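Local coordinates for protein cytochrome P450 113A1 (PDB 2JJN) that hydroxylates the macrolactone ring of erythromycin D at C-12 to give erythromycin C, using a bound heme b, molecular oxygen and NADPH, at residues Ala57-Val62 with Val312-Leu317; Thr66-Ser71 with Lys297-Ala302. The protein carries 2 engineered substitutions. All coordinates share one frame; numbering follows the deposited sequence. Where two conformers were deposited one is given.

Interaction 1: Ala57-Val62 with Val312-Leu317; sequences ADVQTV and VNTWVL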
loop_
_atom_site.group_PDB
_atom_site.type_symbol
_atom_site.label_atom_id
_atom_site.label_comp_id
_atom_site.label_asym_id
_atom_site.label_seq_id
_atom_site.Cartn_x
_atom_site.Cartn_y
_atom_site.Cartn_z
ATOM N N ALA A 57 -6.551 -18.274 -7.356
ATOM C CA ALA A 57 -6.913 -19.203 -6.313
ATOM C C ALA A 57 -5.717 -19.579 -5.444
ATOM O O ALA A 57 -5.868 -19.831 -4.258
ATOM C CB ALA A 57 -7.514 -20.470 -6.930
ATOM N N ASP A 58 -4.548 -19.701 -6.069
ATOM C CA ASP A 58 -3.337 -20.117 -5.332
ATOM C C ASP A 58 -2.814 -18.985 -4.445
ATOM O O ASP A 58 -2.331 -19.251 -3.330
ATOM C CB ASP A 58 -2.259 -20.548 -6.324
ATOM C CG ASP A 58 -2.671 -21.816 -7.127
ATOM O OD1 ASP A 58 -3.497 -22.599 -6.557
ATOM O OD2 ASP A 58 -2.237 -21.929 -8.298
ATOM N N VAL A 59 -2.914 -17.746 -4.929
ATOM C CA VAL A 59 -2.565 -16.590 -4.064
ATOM C C VAL A 59 -3.467 -16.586 -2.832
ATOM O O VAL A 59 -3.000 -16.419 -1.695
ATOM C CB VAL A 59 -2.716 -15.299 -4.854
ATOM C CG1 VAL A 59 -2.779 -14.057 -3.897
ATOM C CG2 VAL A 59 -1.584 -15.175 -5.907
ATOM N N GLN A 60 -4.769 -16.847 -3.009
ATOM C CA GLN A 60 -5.650 -16.912 -1.831
ATOM C C GLN A 60 -5.291 -18.067 -0.888
ATOM O O GLN A 60 -5.333 -17.917 0.331
ATOM C CB GLN A 60 -7.092 -17.046 -2.303
ATOM C CG GLN A 60 -7.624 -15.779 -2.923
ATOM C CD GLN A 60 -9.130 -15.889 -3.208
ATOM O OE1 GLN A 60 -9.882 -14.966 -2.923
ATOM N NE2 GLN A 60 -9.547 -16.979 -3.822
ATOM N N THR A 61 -4.923 -19.210 -1.442
ATOM C CA THR A 61 -4.507 -20.366 -0.614
ATOM C C THR A 61 -3.352 -20.007 0.286
ATOM O O THR A 61 -3.378 -20.324 1.478
ATOM C CB THR A 61 -4.172 -21.543 -1.512
ATOM O OG1 THR A 61 -5.411 -21.987 -2.101
ATOM C CG2 THR A 61 -3.491 -22.681 -0.771
ATOM N N VAL A 62 -2.346 -19.357 -0.306
ATOM C CA VAL A 62 -1.118 -19.031 0.401
ATOM C C VAL A 62 -1.428 -18.029 1.503
ATOM O O VAL A 62 -0.994 -18.230 2.632
ATOM C CB VAL A 62 -0.057 -18.474 -0.547
ATOM C CG1 VAL A 62 1.135 -17.851 0.237
ATOM C CG2 VAL A 62 0.423 -19.609 -1.467
ATOM N N VAL A 312 8.106 -17.125 -0.266
ATOM C CA VAL A 312 7.080 -17.276 -1.314
ATOM C C VAL A 312 6.492 -15.898 -1.541
ATOM O O VAL A 312 6.084 -15.238 -0.573
ATOM C CB VAL A 312 5.959 -18.220 -0.823
ATOM C CG1 VAL A 312 4.894 -18.350 -1.917
ATOM C CG2 VAL A 312 6.562 -19.607 -0.448
ATOM N N ASN A 313 6.442 -15.465 -2.800
ATOM C CA ASN A 313 5.916 -14.131 -3.203
ATOM C C ASN A 313 4.550 -14.413 -3.821
ATOM O O ASN A 313 4.468 -15.173 -4.798
ATOM C CB ASN A 313 6.885 -13.627 -4.312
ATOM C CG ASN A 313 8.032 -12.832 -3.783
ATOM O OD1 ASN A 313 9.178 -13.158 -4.055
ATOM N ND2 ASN A 313 7.745 -11.765 -3.053
ATOM N N THR A 314 3.498 -13.833 -3.268
ATOM C CA THR A 314 2.145 -13.981 -3.854
ATOM C C THR A 314 1.830 -12.768 -4.698
ATOM O O THR A 314 1.805 -11.669 -4.166
ATOM C CB THR A 314 1.030 -14.082 -2.802
ATOM O OG1 THR A 314 1.064 -12.972 -1.903
ATOM C CG2 THR A 314 1.123 -15.384 -1.969
ATOM N N TRP A 315 1.621 -12.972 -5.989
ATOM C CA TRP A 315 1.465 -11.873 -6.944
ATOM C C TRP A 315 0.004 -11.459 -7.041
ATOM O O TRP A 315 -0.784 -11.945 -7.870
ATOM C CB TRP A 315 2.029 -12.283 -8.297
ATOM C CG TRP A 315 3.517 -12.167 -8.381
ATOM C CD1 TRP A 315 4.406 -13.106 -8.031
ATOM C CD2 TRP A 315 4.250 -11.032 -8.854
ATOM N NE1 TRP A 315 5.722 -12.634 -8.273
ATOM C CE2 TRP A 315 5.633 -11.357 -8.774
ATOM C CE3 TRP A 315 3.869 -9.749 -9.294
ATOM C CZ2 TRP A 315 6.644 -10.455 -9.146
ATOM C CZ3 TRP A 315 4.866 -8.860 -9.686
ATOM C CH2 TRP A 315 6.236 -9.214 -9.607
ATOM N N VAL A 316 -0.370 -10.535 -6.148
ATOM C CA VAL A 316 -1.733 -9.983 -6.195
ATOM C C VAL A 316 -2.028 -9.350 -7.579
ATOM O O VAL A 316 -3.138 -9.433 -8.093
ATOM C CB VAL A 316 -1.959 -9.020 -5.018
ATOM C CG1 VAL A 316 -3.104 -8.051 -5.294
ATOM C CG2 VAL A 316 -2.270 -9.884 -3.762
ATOM N N LEU A 317 -1.031 -8.712 -8.186
ATOM C CA LEU A 317 -1.231 -8.119 -9.514
ATOM C C LEU A 317 -1.640 -9.182 -10.506
ATOM O O LEU A 317 -2.552 -8.941 -11.314
ATOM C CB LEU A 317 0.053 -7.450 -9.970
ATOM C CG LEU A 317 0.015 -6.932 -11.412
ATOM C CD1 LEU A 317 -1.108 -5.846 -11.576
ATOM C CD2 LEU A 317 1.376 -6.352 -11.771
#
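Val-59 and Val-62, one turn apart on helix 56-64, rest on strand 311-315; the axes of helix segment 57-62 and strand segment 312-315 approach to 8.2 Å at 131° between their N-to-C directions, with the CA atoms of Val-59 and Thr-314 5.4 Å apart. Thr-314 points its CB at the helix and is met by both valines. Its methyl CG2, anti to its own carbonyl carbon, lies 3.3 Å from CG1 of Val-62, tighter than ordinary van der Waals contact; the two side chains run antiparallel alongside one another. Val-59 CG1 comes obliquely to Thr-314 CB at 4.0 Å. The other methyl of Val-59, CG2, reaches the backbone of Trp-315, the residue after Thr-314, 3.9 Å from its carbonyl oxygen. This is helix-on-sheet packing in the β-rich part of the P450 fold: strand 311-315 is central in a five-stranded mixed sheet, between strands 51-53 and 290-295. Before and after the threonine in the chain, Val-312 CG1 meets Val-62 CG1 at 4.4 Å, and Val-316 CG2 meets Val-59 CG1 at 4.2 Å, where the chain enters helix 316-320 close to the heme. The hydroxyl of Thr-314 makes a weak hydrogen bond to the carbonyl oxygen of Met-291 on the adjacent strand. The indole of Trp-315 is held through NE1, which is hydrogen-bonded to His-52 ND1.

Interaction 2: Thr66-Ser71 with Lys297-Ala302; sequences TATFSS and KATEVA
The side chains of Thr-68, Phe-69 and Thr-299 touch one another in a triangle, with the methyl of Thr-68 meeting both the ring and the second threonine. The contact joins strand 69-70, an outermost strand of the five-stranded mixed sheet of this P450, to the two-stranded antiparallel hairpin made by 299-301 and 304-306. In Thr-68 a chi1 of -53° sets OG1 beside the backbone N and CG2 anti to it, and that methyl lies over one face of the neighbouring Phe-69 ring, 3.6 Å above the plane and offset toward the rim. The same methyl reaches the side chain of Thr-299, whose CB lies 3.5 Å from Thr-68 CG2; the two threonines cross obliquely. The ring end of Phe-69 reaches the hairpin. Its CZ packs 3.7 Å from Thr-299 CG2 and 3.9 Å from Val-301 CG2, so the end of the ring touches two residues that alternate along the strand and point their CB atoms the same way. Val-62 and Arg-293, the latter a heme-binding residue, also pack against the phenyl group. On the more polar side, Lys-297 runs out in an extended chain that crosses the Thr-68 side chain at about a right angle, its aliphatic CE packing 3.5 Å from Thr-68 OG1. The hydrogen bond of Thr-68 OG1 is instead to Asp-65 OD2, just after helix 56-64. A single water bridges the two threonine hydroxyls, donating to Thr-68 OG1 at 3.1 Å and hydrogen-bonded to Thr-299 OG1 at 2.7 Å.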
loop_
_atom_site.group_PDB
_atom_site.type_symbol
_atom_site.label_atom_id
_atom_site.label_comp_id
_atom_site.label_asym_id
_atom_site.label_seq_id
_atom_site.Cartn_x
_atom_site.Cartn_y
_atom_site.Cartn_z
ATOM N N THR A 66 -1.880 -19.349 7.445
ATOM C CA THR A 66 -0.829 -18.704 8.217
ATOM C C THR A 66 0.123 -19.719 8.872
ATOM O O THR A 66 1.316 -19.409 9.131
ATOM C CB THR A 66 -1.396 -17.756 9.304
ATOM O OG1 THR A 66 -2.208 -18.511 10.196
ATOM C CG2 THR A 66 -2.169 -16.581 8.662
ATOM N N ALA A 67 -0.388 -20.925 9.168
ATOM C CA ALA A 67 0.432 -21.948 9.790
ATOM C C ALA A 67 1.532 -22.442 8.868
ATOM O O ALA A 67 2.677 -22.610 9.289
ATOM C CB ALA A 67 -0.451 -23.134 10.221
ATOM N N THR A 68 1.184 -22.603 7.588
ATOM C CA THR A 68 2.170 -23.022 6.590
ATOM C C THR A 68 2.994 -21.859 6.047
ATOM O O THR A 68 4.189 -21.983 5.818
ATOM C CB THR A 68 1.475 -23.670 5.380
ATOM O OG1 THR A 68 0.617 -24.719 5.845
ATOM C CG2 THR A 68 2.491 -24.228 4.330
ATOM N N PHE A 69 2.312 -20.738 5.796
ATOM C CA PHE A 69 2.925 -19.599 5.166
ATOM C C PHE A 69 3.011 -18.453 6.155
ATOM O O PHE A 69 2.098 -17.654 6.281
ATOM C CB PHE A 69 2.136 -19.190 3.905
ATOM C CG PHE A 69 2.108 -20.287 2.865
ATOM C CD1 PHE A 69 0.973 -21.070 2.758
ATOM C CD2 PHE A 69 3.214 -20.523 2.035
ATOM C CE1 PHE A 69 0.902 -22.134 1.797
ATOM C CE2 PHE A 69 3.177 -21.595 1.049
ATOM C CZ PHE A 69 2.008 -22.362 0.938
ATOM N N SER A 70 4.140 -18.422 6.837
ATOM C CA SER A 70 4.389 -17.417 7.883
ATOM C C SER A 70 4.605 -16.017 7.332
ATOM O O SER A 70 5.123 -15.857 6.219
ATOM C CB SER A 70 5.593 -17.873 8.720
ATOM O OG SER A 70 6.018 -16.790 9.567
ATOM N N SER A 71 4.208 -14.989 8.108
ATOM C CA SER A 71 4.462 -13.629 7.736
ATOM C C SER A 71 5.754 -13.101 8.300
ATOM O O SER A 71 6.086 -11.949 8.070
ATOM C CB SER A 71 3.311 -12.710 8.176
ATOM O OG SER A 71 2.199 -12.928 7.347
ATOM N N LYS A 297 7.133 -25.359 6.669
ATOM C CA LYS A 297 7.217 -26.795 6.414
ATOM C C LYS A 297 7.096 -27.044 4.930
ATOM O O LYS A 297 6.651 -26.181 4.184
ATOM C CB LYS A 297 6.090 -27.540 7.142
ATOM C CG LYS A 297 4.684 -27.032 6.802
ATOM C CD LYS A 297 3.648 -27.733 7.649
ATOM C CE LYS A 297 2.265 -27.508 7.092
ATOM N NZ LYS A 297 1.338 -28.635 7.499
ATOM N N ALA A 298 7.439 -28.277 4.510
ATOM C CA ALA A 298 7.197 -28.665 3.134
ATOM C C ALA A 298 5.728 -28.538 2.800
ATOM O O ALA A 298 4.874 -28.977 3.581
ATOM C CB ALA A 298 7.693 -30.104 2.892
ATOM N N THR A 299 5.397 -27.973 1.625
ATOM C CA THR A 299 4.002 -27.811 1.236
ATOM C C THR A 299 3.902 -27.833 -0.282
ATOM O O THR A 299 4.927 -27.929 -0.953
ATOM C CB THR A 299 3.470 -26.511 1.840
ATOM O OG1 THR A 299 2.056 -26.434 1.652
ATOM C CG2 THR A 299 4.171 -25.309 1.192
ATOM N N GLU A 300 2.691 -27.889 -0.804
ATOM C CA GLU A 300 2.485 -27.845 -2.241
ATOM C C GLU A 300 1.451 -26.797 -2.582
ATOM O O GLU A 300 0.469 -26.611 -1.836
ATOM C CB GLU A 300 2.066 -29.220 -2.761
ATOM C CG GLU A 300 2.896 -30.448 -2.324
ATOM C CD GLU A 300 2.590 -30.965 -0.890
ATOM O OE1 GLU A 300 1.410 -31.235 -0.557
ATOM O OE2 GLU A 300 3.539 -31.115 -0.085
ATOM N N VAL A 301 1.678 -26.120 -3.702
ATOM C CA VAL A 301 0.700 -25.214 -4.272
ATOM C C VAL A 301 0.474 -25.653 -5.699
ATOM O O VAL A 301 1.420 -25.773 -6.450
ATOM C CB VAL A 301 1.219 -23.757 -4.231
ATOM C CG1 VAL A 301 0.213 -22.832 -4.870
ATOM C CG2 VAL A 301 1.421 -23.310 -2.774
ATOM N N ALA A 302 -0.780 -25.931 -6.083
ATOM C CA ALA A 302 -1.054 -26.338 -7.437
ATOM C C ALA A 302 -0.266 -27.600 -7.830
ATOM O O ALA A 302 0.125 -27.741 -8.988
ATOM C CB ALA A 302 -0.794 -25.206 -8.460
HETATM O O HOH W 1 0.918 -27.209 3.971
#

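How the interactions relate
Interaction 1 is wholly buried and made by van der Waals packing, mostly between methyl groups, whereas interaction 2 lies farther from the chain's centre and grades from buried Phe-69 to exposed Lys-297, with a water between its hydroxyls. Each contact has one partner in the five-stranded sheet, but at different places: 312-317 belongs to its middle, while 69-70 is an outermost strand. Strand 69-70 comes directly after helix 56-64 in order, and the contacts, about 11 Å between centres, share a boundary. Val-62, which packs on the central strand in interaction 1, also turns its CG2 to Val-301 CG2 of the hairpin at 4.0 Å, and Asp-58 CB touches Val-301 CG1 at 3.7 Å.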